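Local coordinates for protein transglutaminase elicitor (Phytophthora sojae, PDB 3TW5) that probably crosslinks proteins by joining glutamine to lysine side chains as a transglutaminase, and probably acts as a pathogen-associated molecular pattern sensed by plant innate immunity, at residues Phe15-Glu20 against Gly214-Thr219; Ala60-Ala65 against Thr74-Val79; Lys66-Asp71 against Val145-Val150. The protein carries 1 engineered substitution. All coordinates share one frame; numbering follows the deposited sequence.

Contact 1: Phe15-Glu20 against Gly214-Thr219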
loop_
_atom_site.group_PDB
_atom_site.type_symbol
_atom_site.label_atom_id
_atom_site.label_comp_id
_atom_site.label_asym_id
_atom_site.label_seq_id
_atom_site.Cartn_x
_atom_site.Cartn_y
_atom_site.Cartn_z
ATOM N N PHE A 15 1.174 -15.115 -12.799
ATOM C CA PHE A 15 2.607 -15.258 -13.047
ATOM C C PHE A 15 2.937 -16.295 -14.121
ATOM O O PHE A 15 4.049 -16.315 -14.652
ATOM C CB PHE A 15 3.356 -15.568 -11.748
ATOM C CG PHE A 15 3.497 -14.385 -10.833
ATOM C CD1 PHE A 15 4.397 -13.367 -11.124
ATOM C CD2 PHE A 15 2.736 -14.294 -9.673
ATOM C CE1 PHE A 15 4.531 -12.270 -10.279
ATOM C CE2 PHE A 15 2.865 -13.202 -8.821
ATOM C CZ PHE A 15 3.765 -12.189 -9.125
ATOM N N GLY A 16 1.966 -17.150 -14.437
ATOM C CA GLY A 16 2.139 -18.180 -15.459
ATOM C C GLY A 16 3.141 -19.244 -15.055
ATOM O O GLY A 16 3.760 -19.882 -15.909
ATOM N N THR A 17 3.300 -19.423 -13.746
ATOM C CA THR A 17 4.210 -20.422 -13.186
ATOM C C THR A 17 3.703 -20.909 -11.827
ATOM O O THR A 17 3.031 -20.168 -11.105
ATOM C CB THR A 17 5.667 -19.883 -13.076
ATOM O OG1 THR A 17 6.533 -20.922 -12.604
ATOM C CG2 THR A 17 5.754 -18.681 -12.138
ATOM N N LYS A 18 4.020 -22.159 -11.494
ATOM C CA LYS A 18 3.631 -22.747 -10.213
ATOM C C LYS A 18 4.377 -22.075 -9.057
ATOM O O LYS A 18 5.509 -21.615 -9.226
ATOM C CB LYS A 18 3.882 -24.260 -10.214
ATOM N N MET A 19 3.724 -21.997 -7.897
ATOM C CA MET A 19 4.347 -21.458 -6.687
ATOM C C MET A 19 5.187 -22.538 -6.010
ATOM O O MET A 19 4.795 -23.708 -5.987
ATOM C CB MET A 19 3.287 -20.940 -5.704
ATOM C CG MET A 19 2.443 -19.757 -6.181
ATOM S SD MET A 19 3.322 -18.188 -6.357
ATOM C CE MET A 19 3.741 -18.209 -8.099
ATOM N N GLU A 20 6.338 -22.152 -5.464
ATOM C CA GLU A 20 7.156 -23.092 -4.701
ATOM C C GLU A 20 6.534 -23.312 -3.322
ATOM O O GLU A 20 6.253 -22.356 -2.597
ATOM C CB GLU A 20 8.612 -22.616 -4.594
ATOM C CG GLU A 20 9.544 -23.582 -3.853
ATOM C CD GLU A 20 9.539 -24.988 -4.440
ATOM O OE1 GLU A 20 10.162 -25.196 -5.504
ATOM O OE2 GLU A 20 8.918 -25.888 -3.833
ATOM N N GLY A 214 11.035 -12.982 -3.612
ATOM C CA GLY A 214 12.259 -13.768 -3.757
ATOM C C GLY A 214 12.500 -14.392 -5.121
ATOM O O GLY A 214 13.543 -14.158 -5.734
ATOM N N LYS A 215 11.544 -15.187 -5.592
ATOM C CA LYS A 215 11.698 -15.932 -6.847
ATOM C C LYS A 215 11.249 -15.180 -8.105
ATOM O O LYS A 215 11.773 -15.426 -9.191
ATOM C CB LYS A 215 10.961 -17.273 -6.773
ATOM C CG LYS A 215 11.627 -18.318 -5.888
ATOM C CD LYS A 215 10.742 -19.548 -5.735
ATOM C CE LYS A 215 10.919 -20.535 -6.886
ATOM N NZ LYS A 215 12.067 -21.459 -6.651
ATOM N N LEU A 216 10.288 -14.273 -7.962
ATOM C CA LEU A 216 9.635 -13.671 -9.127
ATOM C C LEU A 216 9.998 -12.203 -9.382
ATOM O O LEU A 216 9.407 -11.562 -10.259
ATOM C CB LEU A 216 8.112 -13.850 -9.040
ATOM C CG LEU A 216 7.579 -15.288 -8.992
ATOM C CD1 LEU A 216 6.143 -15.313 -8.503
ATOM C CD2 LEU A 216 7.704 -15.990 -10.339
ATOM N N ASN A 217 10.972 -11.684 -8.630
ATOM C CA ASN A 217 11.457 -10.301 -8.786
ATOM C C ASN A 217 10.329 -9.260 -8.817
ATOM O O ASN A 217 10.369 -8.300 -9.592
ATOM C CB ASN A 217 12.361 -10.173 -10.026
ATOM C CG ASN A 217 13.681 -10.924 -9.878
ATOM O OD1 ASN A 217 14.400 -10.757 -8.890
ATOM N ND2 ASN A 217 14.007 -11.750 -10.867
ATOM N N SER A 218 9.332 -9.463 -7.961
ATOM C CA SER A 218 8.137 -8.624 -7.934
ATOM C C SER A 218 7.771 -8.224 -6.496
ATOM O O SER A 218 8.463 -8.604 -5.547
ATOM C CB SER A 218 6.981 -9.364 -8.616
ATOM O OG SER A 218 5.792 -8.594 -8.623
ATOM N N THR A 219 6.699 -7.447 -6.342
ATOM C CA THR A 219 6.194 -7.065 -5.020
ATOM C C THR A 219 4.665 -6.878 -5.007
ATOM O O THR A 219 4.005 -7.044 -6.036
ATOM C CB THR A 219 6.928 -5.820 -4.454
ATOM O OG1 THR A 219 6.535 -5.603 -3.094
ATOM C CG2 THR A 219 6.629 -4.575 -5.278
#

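Contact 2: Ala60-Ala65 against Thr74-Val79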
loop_
_atom_site.group_PDB
_atom_site.type_symbol
_atom_site.label_atom_id
_atom_site.label_comp_id
_atom_site.label_asym_id
_atom_site.label_seq_id
_atom_site.Cartn_x
_atom_site.Cartn_y
_atom_site.Cartn_z
ATOM N N ALA A 60 -0.692 21.002 -6.105
ATOM C CA ALA A 60 -0.489 20.160 -7.285
ATOM C C ALA A 60 -1.671 20.230 -8.253
ATOM O O ALA A 60 -1.491 20.153 -9.469
ATOM C CB ALA A 60 -0.222 18.724 -6.871
ATOM N N ALA A 61 -2.875 20.383 -7.705
ATOM C CA ALA A 61 -4.077 20.566 -8.510
ATOM C C ALA A 61 -4.029 21.875 -9.297
ATOM O O ALA A 61 -4.203 21.872 -10.519
ATOM C CB ALA A 61 -5.310 20.517 -7.634
ATOM N N GLU A 62 -3.779 22.980 -8.590
ATOM C CA GLU A 62 -3.683 24.309 -9.198
ATOM C C GLU A 62 -2.607 24.371 -10.276
ATOM O O GLU A 62 -2.799 24.995 -11.318
ATOM C CB GLU A 62 -3.420 25.371 -8.127
ATOM C CG GLU A 62 -3.251 26.792 -8.671
ATOM C CD GLU A 62 -3.368 27.865 -7.601
ATOM O OE1 GLU A 62 -3.832 27.558 -6.480
ATOM O OE2 GLU A 62 -2.999 29.022 -7.890
ATOM N N LYS A 63 -1.478 23.717 -10.013
ATOM C CA LYS A 63 -0.374 23.659 -10.967
ATOM C C LYS A 63 -0.756 22.892 -12.231
ATOM O O LYS A 63 -0.350 23.268 -13.333
ATOM C CB LYS A 63 0.868 23.046 -10.321
ATOM C CG LYS A 63 1.576 23.963 -9.342
ATOM C CD LYS A 63 2.887 23.355 -8.885
ATOM C CE LYS A 63 3.623 24.278 -7.939
ATOM N NZ LYS A 63 4.894 23.664 -7.487
ATOM N N TYR A 64 -1.541 21.827 -12.063
ATOM C CA TYR A 64 -2.029 21.038 -13.194
ATOM C C TYR A 64 -3.002 21.843 -14.051
ATOM O O TYR A 64 -2.918 21.817 -15.281
ATOM C CB TYR A 64 -2.680 19.729 -12.726
ATOM C CG TYR A 64 -3.170 18.857 -13.866
ATOM C CD1 TYR A 64 -2.298 17.998 -14.537
ATOM C CD2 TYR A 64 -4.501 18.903 -14.284
ATOM C CE1 TYR A 64 -2.742 17.202 -15.593
ATOM C CE2 TYR A 64 -4.955 18.113 -15.340
ATOM C CZ TYR A 64 -4.071 17.264 -15.987
ATOM O OH TYR A 64 -4.516 16.481 -17.027
ATOM N N ALA A 65 -3.920 22.551 -13.396
ATOM C CA ALA A 65 -4.875 23.409 -14.087
ATOM C C ALA A 65 -4.163 24.476 -14.923
ATOM O O ALA A 65 -4.415 24.598 -16.123
ATOM C CB ALA A 65 -5.835 24.046 -13.094
ATOM N N THR A 74 -12.660 25.635 -10.822
ATOM C CA THR A 74 -13.526 24.492 -11.152
ATOM C C THR A 74 -12.810 23.145 -11.100
ATOM O O THR A 74 -13.422 22.139 -10.736
ATOM C CB THR A 74 -14.248 24.640 -12.525
ATOM O OG1 THR A 74 -13.289 24.878 -13.561
ATOM C CG2 THR A 74 -15.279 25.773 -12.497
ATOM N N PHE A 75 -11.527 23.123 -11.463
ATOM C CA PHE A 75 -10.740 21.889 -11.392
ATOM C C PHE A 75 -10.487 21.460 -9.950
ATOM O O PHE A 75 -10.593 20.278 -9.627
ATOM C CB PHE A 75 -9.417 22.005 -12.154
ATOM C CG PHE A 75 -8.562 20.766 -12.072
ATOM C CD1 PHE A 75 -8.888 19.626 -12.803
ATOM C CD2 PHE A 75 -7.435 20.733 -11.257
ATOM C CE1 PHE A 75 -8.101 18.476 -12.723
ATOM C CE2 PHE A 75 -6.644 19.586 -11.173
ATOM C CZ PHE A 75 -6.979 18.458 -11.906
ATOM N N MET A 76 -10.148 22.420 -9.091
ATOM C CA MET A 76 -9.943 22.143 -7.672
ATOM C C MET A 76 -11.258 21.745 -7.001
ATOM O O MET A 76 -11.269 20.913 -6.092
ATOM C CB MET A 76 -9.319 23.345 -6.958
ATOM C CG MET A 76 -7.913 23.726 -7.440
ATOM S SD MET A 76 -6.932 24.666 -6.238
ATOM C CE MET A 76 -8.054 25.999 -5.794
ATOM N N ASP A 77 -12.361 22.336 -7.459
ATOM C CA ASP A 77 -13.688 21.979 -6.963
ATOM C C ASP A 77 -14.063 20.557 -7.363
ATOM O O ASP A 77 -14.736 19.853 -6.607
ATOM C CB ASP A 77 -14.748 22.964 -7.462
ATOM C CG ASP A 77 -14.712 24.295 -6.725
ATOM O OD1 ASP A 77 -15.412 25.229 -7.167
ATOM O OD2 ASP A 77 -13.986 24.416 -5.713
ATOM N N ALA A 78 -13.622 20.147 -8.551
ATOM C CA ALA A 78 -13.836 18.789 -9.036
ATOM C C ALA A 78 -13.074 17.797 -8.172
ATOM O O ALA A 78 -13.618 16.766 -7.773
ATOM C CB ALA A 78 -13.410 18.668 -10.480
ATOM N N VAL A 79 -11.814 18.128 -7.884
ATOM C CA VAL A 79 -10.970 17.340 -6.993
ATOM C C VAL A 79 -11.641 17.180 -5.629
ATOM O O VAL A 79 -11.698 16.078 -5.085
ATOM C CB VAL A 79 -9.564 17.978 -6.843
ATOM C CG1 VAL A 79 -8.779 17.342 -5.703
ATOM C CG2 VAL A 79 -8.789 17.864 -8.144
#

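Contact 3: Lys66-Asp71 against Val145-Val150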
loop_
_atom_site.group_PDB
_atom_site.type_symbol
_atom_site.label_atom_id
_atom_site.label_comp_id
_atom_site.label_asym_id
_atom_site.label_seq_id
_atom_site.Cartn_x
_atom_site.Cartn_y
_atom_site.Cartn_z
ATOM N N LYS A 66 -3.259 25.220 -14.284
ATOM C CA LYS A 66 -2.507 26.293 -14.940
ATOM C C LYS A 66 -1.729 25.830 -16.173
ATOM O O LYS A 66 -1.742 26.500 -17.206
ATOM C CB LYS A 66 -1.549 26.961 -13.950
ATOM C CG LYS A 66 -2.208 27.907 -12.959
ATOM C CD LYS A 66 -1.165 28.530 -12.036
ATOM C CE LYS A 66 -1.768 29.611 -11.155
ATOM N NZ LYS A 66 -0.744 30.241 -10.268
ATOM N N ALA A 67 -1.058 24.687 -16.056
ATOM C CA ALA A 67 -0.205 24.165 -17.121
ATOM C C ALA A 67 -0.985 23.701 -18.345
ATOM O O ALA A 67 -0.566 23.940 -19.481
ATOM C CB ALA A 67 0.648 23.029 -16.599
ATOM N N PHE A 68 -2.112 23.036 -18.106
ATOM C CA PHE A 68 -2.869 22.390 -19.175
ATOM C C PHE A 68 -4.183 23.112 -19.492
ATOM O O PHE A 68 -5.152 22.496 -19.948
ATOM C CB PHE A 68 -3.095 20.911 -18.842
ATOM C CG PHE A 68 -1.821 20.130 -18.655
ATOM C CD1 PHE A 68 -1.148 19.596 -19.751
ATOM C CD2 PHE A 68 -1.291 19.929 -17.385
ATOM C CE1 PHE A 68 0.033 18.875 -19.584
ATOM C CE2 PHE A 68 -0.112 19.209 -17.208
ATOM C CZ PHE A 68 0.550 18.681 -18.312
ATOM N N GLY A 69 -4.197 24.421 -19.244
ATOM C CA GLY A 69 -5.295 25.305 -19.639
ATOM C C GLY A 69 -6.670 24.965 -19.098
ATOM O O GLY A 69 -7.627 24.840 -19.865
ATOM N N LYS A 70 -6.773 24.816 -17.782
ATOM C CA LYS A 70 -8.059 24.575 -17.129
ATOM C C LYS A 70 -8.308 25.627 -16.052
ATOM O O LYS A 70 -7.364 26.204 -15.516
ATOM C CB LYS A 70 -8.106 23.165 -16.533
ATOM C CG LYS A 70 -7.995 22.052 -17.574
ATOM C CD LYS A 70 -7.526 20.741 -16.962
ATOM C CE LYS A 70 -8.689 19.864 -16.540
ATOM N NZ LYS A 70 -9.329 19.189 -17.705
ATOM N N ASP A 71 -9.576 25.884 -15.749
ATOM C CA ASP A 71 -9.925 26.858 -14.718
ATOM C C ASP A 71 -9.591 26.303 -13.334
ATOM O O ASP A 71 -10.080 25.239 -12.950
ATOM C CB ASP A 71 -11.406 27.250 -14.809
ATOM C CG ASP A 71 -11.819 28.261 -13.743
ATOM O OD1 ASP A 71 -11.299 29.399 -13.753
ATOM O OD2 ASP A 71 -12.673 27.916 -12.900
ATOM N N VAL A 145 10.118 19.642 -13.123
ATOM C CA VAL A 145 9.791 19.778 -14.545
ATOM C C VAL A 145 8.958 21.037 -14.783
ATOM O O VAL A 145 7.922 21.238 -14.142
ATOM C CB VAL A 145 9.004 18.552 -15.079
ATOM C CG1 VAL A 145 8.722 18.694 -16.573
ATOM C CG2 VAL A 145 9.759 17.268 -14.813
ATOM N N LYS A 146 9.418 21.883 -15.702
ATOM C CA LYS A 146 8.672 23.080 -16.085
ATOM C C LYS A 146 7.883 22.813 -17.360
ATOM O O LYS A 146 8.435 22.339 -18.359
ATOM C CB LYS A 146 9.610 24.278 -16.268
ATOM N N HIS A 147 6.586 23.105 -17.311
ATOM C CA HIS A 147 5.707 22.936 -18.461
ATOM C C HIS A 147 4.705 24.082 -18.515
ATOM O O HIS A 147 3.945 24.293 -17.568
ATOM C CB HIS A 147 4.983 21.593 -18.389
ATOM C CG HIS A 147 4.262 21.229 -19.648
ATOM N ND1 HIS A 147 2.961 21.611 -19.897
ATOM C CD2 HIS A 147 4.662 20.522 -20.731
ATOM C CE1 HIS A 147 2.589 21.152 -21.079
ATOM N NE2 HIS A 147 3.602 20.488 -21.606
ATOM N N ASN A 148 4.720 24.817 -19.629
ATOM C CA ASN A 148 3.916 26.034 -19.815
ATOM C C ASN A 148 4.012 27.031 -18.650
ATOM O O ASN A 148 3.000 27.525 -18.145
ATOM C CB ASN A 148 2.455 25.698 -20.154
ATOM C CG ASN A 148 2.315 24.953 -21.478
ATOM O OD1 ASN A 148 3.158 25.070 -22.372
ATOM N ND2 ASN A 148 1.240 24.179 -21.606
ATOM N N GLY A 149 5.245 27.306 -18.228
ATOM C CA GLY A 149 5.522 28.344 -17.239
ATOM C C GLY A 149 5.332 27.957 -15.784
ATOM O O GLY A 149 5.627 28.754 -14.889
ATOM N N VAL A 150 4.833 26.748 -15.536
ATOM C CA VAL A 150 4.661 26.269 -14.159
ATOM C C VAL A 150 5.609 25.106 -13.833
ATOM O O VAL A 150 5.738 24.153 -14.610
ATOM C CB VAL A 150 3.165 25.955 -13.815
ATOM C CG1 VAL A 150 2.609 24.878 -14.701
ATOM C CG2 VAL A 150 3.005 25.572 -12.351
#

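Contact 1: Phe15-Glu20 against Gly214-Thr219
Phe15 and Leu216 each stand where a helix gives out, their CA atoms 8.2 Å apart, and from there the two chains run on as irregular loop, with Glu20 coming back near Lys215. Leu216 carries most of the contact. Its CD1 methyl sits over the middle of one face of the Phe15 ring, 3.5 Å from the ring centroid and 7° off the normal, a CH-pi contact in which all six ring carbons lie at similar distances from the one methyl. The ring is offered to it because Phe15 CG lies anti to its own carbonyl carbon (chi1 -74°). At the edge of the same ring, close to its plane, Ser218 CB stands 4.1 Å from Phe15 CE1. The CD1 methyl has a second neighbour in Met19, whose chain bends at chi2 and chi3 and brings CE to 3.8 Å from Leu216 CD1. The other branch of the leucine, CD2, meets Thr17 CG2 at 3.8 Å. Farther out, the aliphatic part of Lys215 folds against Glu20, with CE 3.9 Å from Glu20 CB. Their charges only lie near each other, Glu20 OE1 being 4.3 Å from Lys215 NZ, and OE2 is instead hydrogen-bonded to the backbone N of Thr22. Phe15 also rests on Ile212 and on Leu335 of strand 333-336. The arrangement joins two helix ends: by largely apolar packing and a hydrogen bond from Glu20 N to Asn211 OD1, the loop leaving helix 5-15 lies along the C-terminal end of helix 202-215 beside the large antiparallel sheet.

Contact 2: Ala60-Ala65 against Thr74-Val79
Two successive helices, 60-67 and 72-82, form an alpha-alpha hairpin joined by the short loop 68-71, their short segments running roughly antiparallel at 137° with axes 9.3 Å apart at closest approach. Phe75 is the side chain that crosses to the other helix. Its CG is anti to the backbone N (chi1 178°), which sends the ring toward helix 60-67, where Ala61, Tyr64 and Ala65 receive it. CE2 of Phe75 lies 3.9 Å from Ala61 CB, and Ala65 CB comes to CD2 from the other side of the ring plane, 4.1 Å away. Beyond them Phe75 CZ reaches Tyr64 CD2 at 3.5 Å; the two rings meet obliquely, with planes at 31° and centroids 5.3 Å apart, and the side chains cross at about a right angle. One face of the Phe75 ring carries Val79 CG2 of its own helix, offset toward the rim. Small alanines let the backbones come close, Ala61 and Met76 having CA atoms 6.1 Å apart. Met76 lies along the flank of this packing: its CG meets Ala61 CB, and its SD stands 4.0 Å from Glu62 CB. Tyr64 extends past Phe75, and its OH is hydrogen-bonded to the backbone N of Ser351. Around the hairpin, helix 154-167 packs on Ala60 and Tyr64, Lys63 reaches back to strand 150-152 and to Asp156, and Leu350 touches both aromatic rings.

Contact 3: Lys66-Asp71 against Val145-Val150
Asn148 reaches across to the end of helix 60-67 and is hydrogen-bonded to the backbone of Ala67. Traced outward, its CB already lies 3.6 Å from Ala67 O; a chi1 of -63° sets CG beside the backbone N and turns the amide toward the helix end, where ND2 closes to 2.8 Å of Ala67 O. The hydrogen bond is almost straight, 178° at the hydrogen. It lies in the carbonyl plane of Ala67, and the oxygen sits in the amide plane of Asn148, a geometry that would favour this turn of the amide. The carbonyl belongs to the last helical residue, since Phe68 leaves helical geometry. The methyl of Ala67 faces a different part of the same turn: its nearest side-chain atom there is CG1 of Val150, and the carbonyl oxygen of His147 lies 3.7 Å from Ala67 CB. Next to this bond, Phe68 CE1 meets His147 CE1 at 3.7 Å. Their planes are near parallel, at 23°, yet the rings are slid so far apart that they barely overlap, with centroids 5.0 Å apart. His147 to Val150 make a type I' beta turn with Asn148 and Gly149, both of positive phi, at its central positions, as is usual for the two-residue turn of a tight beta hairpin, here 145-147 and 150-152. The hairpin tip thus lies against the C-terminal end of helix 60-67. Helix 352-364 covers the ring pair, Met357 touching both Phe68 and His147, while Val150 also packs on Lys63 of helix 60-67.

Contacts 2 and 3 are neighbours, their centres 11 Å apart, and both draw on helix 60-67: its body packs on helix 72-82, its C-terminal end on the 145-147/150-152 hairpin. They meet directly where Ala65 O lies 2.9 Å from Lys70 N, a probable hydrogen bond, and where Lys70 packs on Phe75 and Tyr64. Contact 1 lies some 40 Å from contact 2 and 42 Å from contact 3, between centres. Along the chain, contacts 2 and 3 alternate their segments, and both fall inside the loop that contact 1 closes. Contact 1 joins the end of helix 5-15 and its following loop to the end of helix 202-215, next to the large sheet, while contacts 2 and 3 lie together, their nearest atoms about 24 Å from it.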